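Local coordinates for protein cysteine desulfurase (Fervidobacterium islandicum, PDB 6A6E) that probably removes sulfur from cysteine, leaving alanine, as a pyridoxal-phosphate-dependent cysteine desulfurase of the SUF system for iron-sulfur cluster assembly, at residues Pro379-Leu384 / Ile390-Ser395. Residues are numbered along the deposited sequence; the frame is centred on the assembly and turned at random.
Sequences PLMGVL and IDFPNS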
ATOM      1  N   PRO A 379      24.030   9.831   4.690  1.00 23.15           N
ATOM      2  CA  PRO A 379      25.280  10.180   4.049  1.00 24.00           C
ATOM      3  C   PRO A 379      25.393  11.698   3.713  1.00 25.36           C
ATOM      4  O   PRO A 379      26.501  12.263   3.824  1.00 25.40           O
ATOM      5  CB  PRO A 379      25.316   9.258   2.807  1.00 22.94           C
ATOM      6  CG  PRO A 379      24.341   8.153   3.117  1.00 21.92           C
ATOM      7  CD  PRO A 379      23.277   8.844   3.902  1.00 21.96           C
ATOM      8  N   LEU A 380      24.276  12.364   3.396  1.00 24.36           N
ATOM      9  CA  LEU A 380      24.340  13.796   3.159  1.00 23.16           C
ATOM     10  C   LEU A 380      24.847  14.553   4.391  1.00 24.22           C
ATOM     11  O   LEU A 380      25.561  15.530   4.261  1.00 21.08           O
ATOM     12  CB  LEU A 380      23.028  14.362   2.663  1.00 22.51           C
ATOM     13  CG  LEU A 380      22.853  15.868   2.490  1.00 24.08           C
ATOM     14  CD1 LEU A 380      23.859  16.454   1.540  1.00 25.32           C
ATOM     15  CD2 LEU A 380      21.448  16.223   2.016  1.00 23.49           C
ATOM     16  N   MET A 381      24.518  14.097   5.580  1.00 22.89           N
ATOM     17  CA  MET A 381      24.959  14.795   6.766  1.00 27.15           C
ATOM     18  C   MET A 381      26.483  14.872   6.830  1.00 25.97           C
ATOM     19  O   MET A 381      27.018  15.894   7.219  1.00 27.84           O
ATOM     20  CB  MET A 381      24.416  14.146   8.050  1.00 27.08           C
ATOM     21  CG  MET A 381      22.889  14.138   8.146  1.00 28.81           C
ATOM     22  SD  MET A 381      22.170  15.768   8.295  1.00 29.64           S
ATOM     23  CE  MET A 381      21.204  15.963   6.812  1.00 31.63           C
ATOM     24  N   GLY A 382      27.175  13.809   6.455  1.00 26.01           N
ATOM     25  CA  GLY A 382      28.628  13.824   6.452  1.00 26.55           C
ATOM     26  C   GLY A 382      29.222  14.844   5.497  1.00 28.56           C
ATOM     27  O   GLY A 382      30.208  15.466   5.819  1.00 30.78           O
ATOM     28  N   VAL A 383      28.616  15.003   4.313  1.00 26.30           N
ATOM     29  CA  VAL A 383      28.948  16.085   3.405  1.00 25.51           C
ATOM     30  C   VAL A 383      28.718  17.449   4.036  1.00 26.31           C
ATOM     31  O   VAL A 383      29.550  18.328   3.909  1.00 26.50           O
ATOM     32  CB  VAL A 383      28.149  15.951   2.065  1.00 26.14           C
ATOM     33  CG1 VAL A 383      28.395  17.123   1.116  1.00 27.41           C
ATOM     34  CG2 VAL A 383      28.472  14.608   1.401  1.00 24.62           C
ATOM     35  N   LEU A 384      27.592  17.679   4.697  1.00 26.52           N
ATOM     36  CA  LEU A 384      27.340  19.014   5.280  1.00 27.98           C
ATOM     37  C   LEU A 384      28.304  19.375   6.454  1.00 29.06           C
ATOM     38  O   LEU A 384      28.597  20.554   6.705  1.00 29.52           O
ATOM     39  CB  LEU A 384      25.897  19.148   5.762  1.00 26.64           C
ATOM     40  CG  LEU A 384      24.793  18.908   4.730  1.00 25.76           C
ATOM     41  CD1 LEU A 384      23.434  19.016   5.400  1.00 26.27           C
ATOM     42  CD2 LEU A 384      24.885  19.922   3.624  1.00 26.90           C
ATOM     43  N   ILE A 390      30.242  25.647  12.515  1.00 46.91           N
ATOM     44  CA  ILE A 390      29.852  25.557  13.923  1.00 43.75           C
ATOM     45  C   ILE A 390      30.209  24.174  14.372  1.00 39.02           C
ATOM     46  O   ILE A 390      30.827  23.424  13.634  1.00 41.69           O
ATOM     47  CB  ILE A 390      28.332  25.822  14.151  1.00 47.68           C
ATOM     48  CG1 ILE A 390      27.466  24.847  13.308  1.00 49.26           C
ATOM     49  CG2 ILE A 390      28.016  27.267  13.836  1.00 45.20           C
ATOM     50  CD1 ILE A 390      25.994  24.792  13.682  1.00 50.55           C
ATOM     51  N   ASP A 391      29.826  23.838  15.587  1.00 42.74           N
ATOM     52  CA  ASP A 391      30.015  22.507  16.067  1.00 46.78           C
ATOM     53  C   ASP A 391      28.821  21.703  15.503  1.00 42.64           C
ATOM     54  O   ASP A 391      27.732  21.719  16.073  1.00 45.68           O
ATOM     55  CB  ASP A 391      30.021  22.551  17.598  1.00 54.86           C
ATOM     56  CG  ASP A 391      30.449  21.261  18.220  1.00 61.77           C
ATOM     57  OD1 ASP A 391      31.053  20.422  17.521  1.00 77.05           O
ATOM     58  OD2 ASP A 391      30.194  21.088  19.434  1.00 78.33           O
ATOM     59  N   PHE A 392      29.033  21.029  14.377  1.00 38.59           N
ATOM     60  CA  PHE A 392      27.951  20.435  13.596  1.00 34.21           C
ATOM     61  C   PHE A 392      27.424  19.175  14.283  1.00 34.16           C
ATOM     62  O   PHE A 392      28.148  18.204  14.455  1.00 31.37           O
ATOM     63  CB  PHE A 392      28.409  20.126  12.155  1.00 33.92           C
ATOM     64  CG  PHE A 392      27.296  19.616  11.234  1.00 28.80           C
ATOM     65  CD1 PHE A 392      26.342  20.476  10.742  1.00 30.48           C
ATOM     66  CD2 PHE A 392      27.241  18.271  10.848  1.00 30.04           C
ATOM     67  CE1 PHE A 392      25.327  20.014   9.905  1.00 27.24           C
ATOM     68  CE2 PHE A 392      26.245  17.797  10.003  1.00 27.02           C
ATOM     69  CZ  PHE A 392      25.281  18.673   9.540  1.00 26.61           C
ATOM     70  N   PRO A 393      26.131  19.173  14.610  1.00 32.49           N
ATOM     71  CA  PRO A 393      25.532  18.100  15.372  1.00 32.26           C
ATOM     72  C   PRO A 393      25.176  16.878  14.574  1.00 33.59           C
ATOM     73  O   PRO A 393      24.525  16.017  15.100  1.00 33.33           O
ATOM     74  CB  PRO A 393      24.276  18.758  15.939  1.00 33.57           C
ATOM     75  CG  PRO A 393      23.935  19.810  14.960  1.00 33.11           C
ATOM     76  CD  PRO A 393      25.222  20.322  14.446  1.00 31.97           C
ATOM     77  N   ASN A 394      25.568  16.794  13.312  1.00 35.71           N
ATOM     78  CA  ASN A 394      25.286  15.603  12.461  1.00 37.50           C
ATOM     79  C   ASN A 394      23.818  15.358  12.165  1.00 32.88           C
ATOM     80  O   ASN A 394      23.399  14.231  11.898  1.00 28.88           O
ATOM     81  CB  ASN A 394      25.951  14.362  13.037  1.00 41.43           C
ATOM     82  CG  ASN A 394      27.467  14.458  12.976  1.00 46.69           C
ATOM     83  OD1 ASN A 394      28.052  14.997  12.014  1.00 45.66           O
ATOM     84  ND2 ASN A 394      28.109  13.967  14.018  1.00 46.86           N
ATOM     85  N   SER A 395      23.088  16.468  12.165  1.00 28.39           N
ATOM     86  CA  SER A 395      21.675  16.530  11.970  1.00 27.82           C
ATOM     87  C   SER A 395      21.327  17.976  11.800  1.00 25.63           C
ATOM     88  O   SER A 395      22.194  18.856  12.002  1.00 25.05           O
ATOM     89  CB  SER A 395      20.896  15.957  13.166  1.00 30.85           C
ATOM     90  OG  SER A 395      21.416  16.443  14.379  1.00 37.14           O
TER
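Met-381 and Leu-384, one turn apart on helix 378-387, meet Phe-392 where the chain doubles back in a helix-loop-strand connection leading to strand 396-400 in the smaller sheet of this class-V aminotransferase fold. The close packing is on the Phe-392 ring. A chi1 of -175°, which sets CG opposite the backbone N, carries the ring across to the helix, and its CZ lies 3.9 Å from CB of Leu-384. Met-381 O lies 3.5 Å from its CE2, oblique to the ring. The broad ring also has Leu-384 C over one face, so a single residue covers both backbone and side chain. Met-381, unbranched and flexible, bends at chi2 and chi3, which brings its sulfur alongside the residue just before strand 396-400, SD standing 3.8 Å from CA of Ser-395. The looser side is at exposed Asn-394, whose side chain comes no nearer than 5.0 Å to 379-384, leaving the contact to its backbone. There phi is positive (65°), a conformation asparagine tolerates better than most residues, and the carbonyl O makes a weak hydrogen bond to His-374. Pro-379 and Val-383 pack on Phe-271 of the second subunit. CG of Met-381 rests 3.8 Å from Asn-394 O, on the loop backbone.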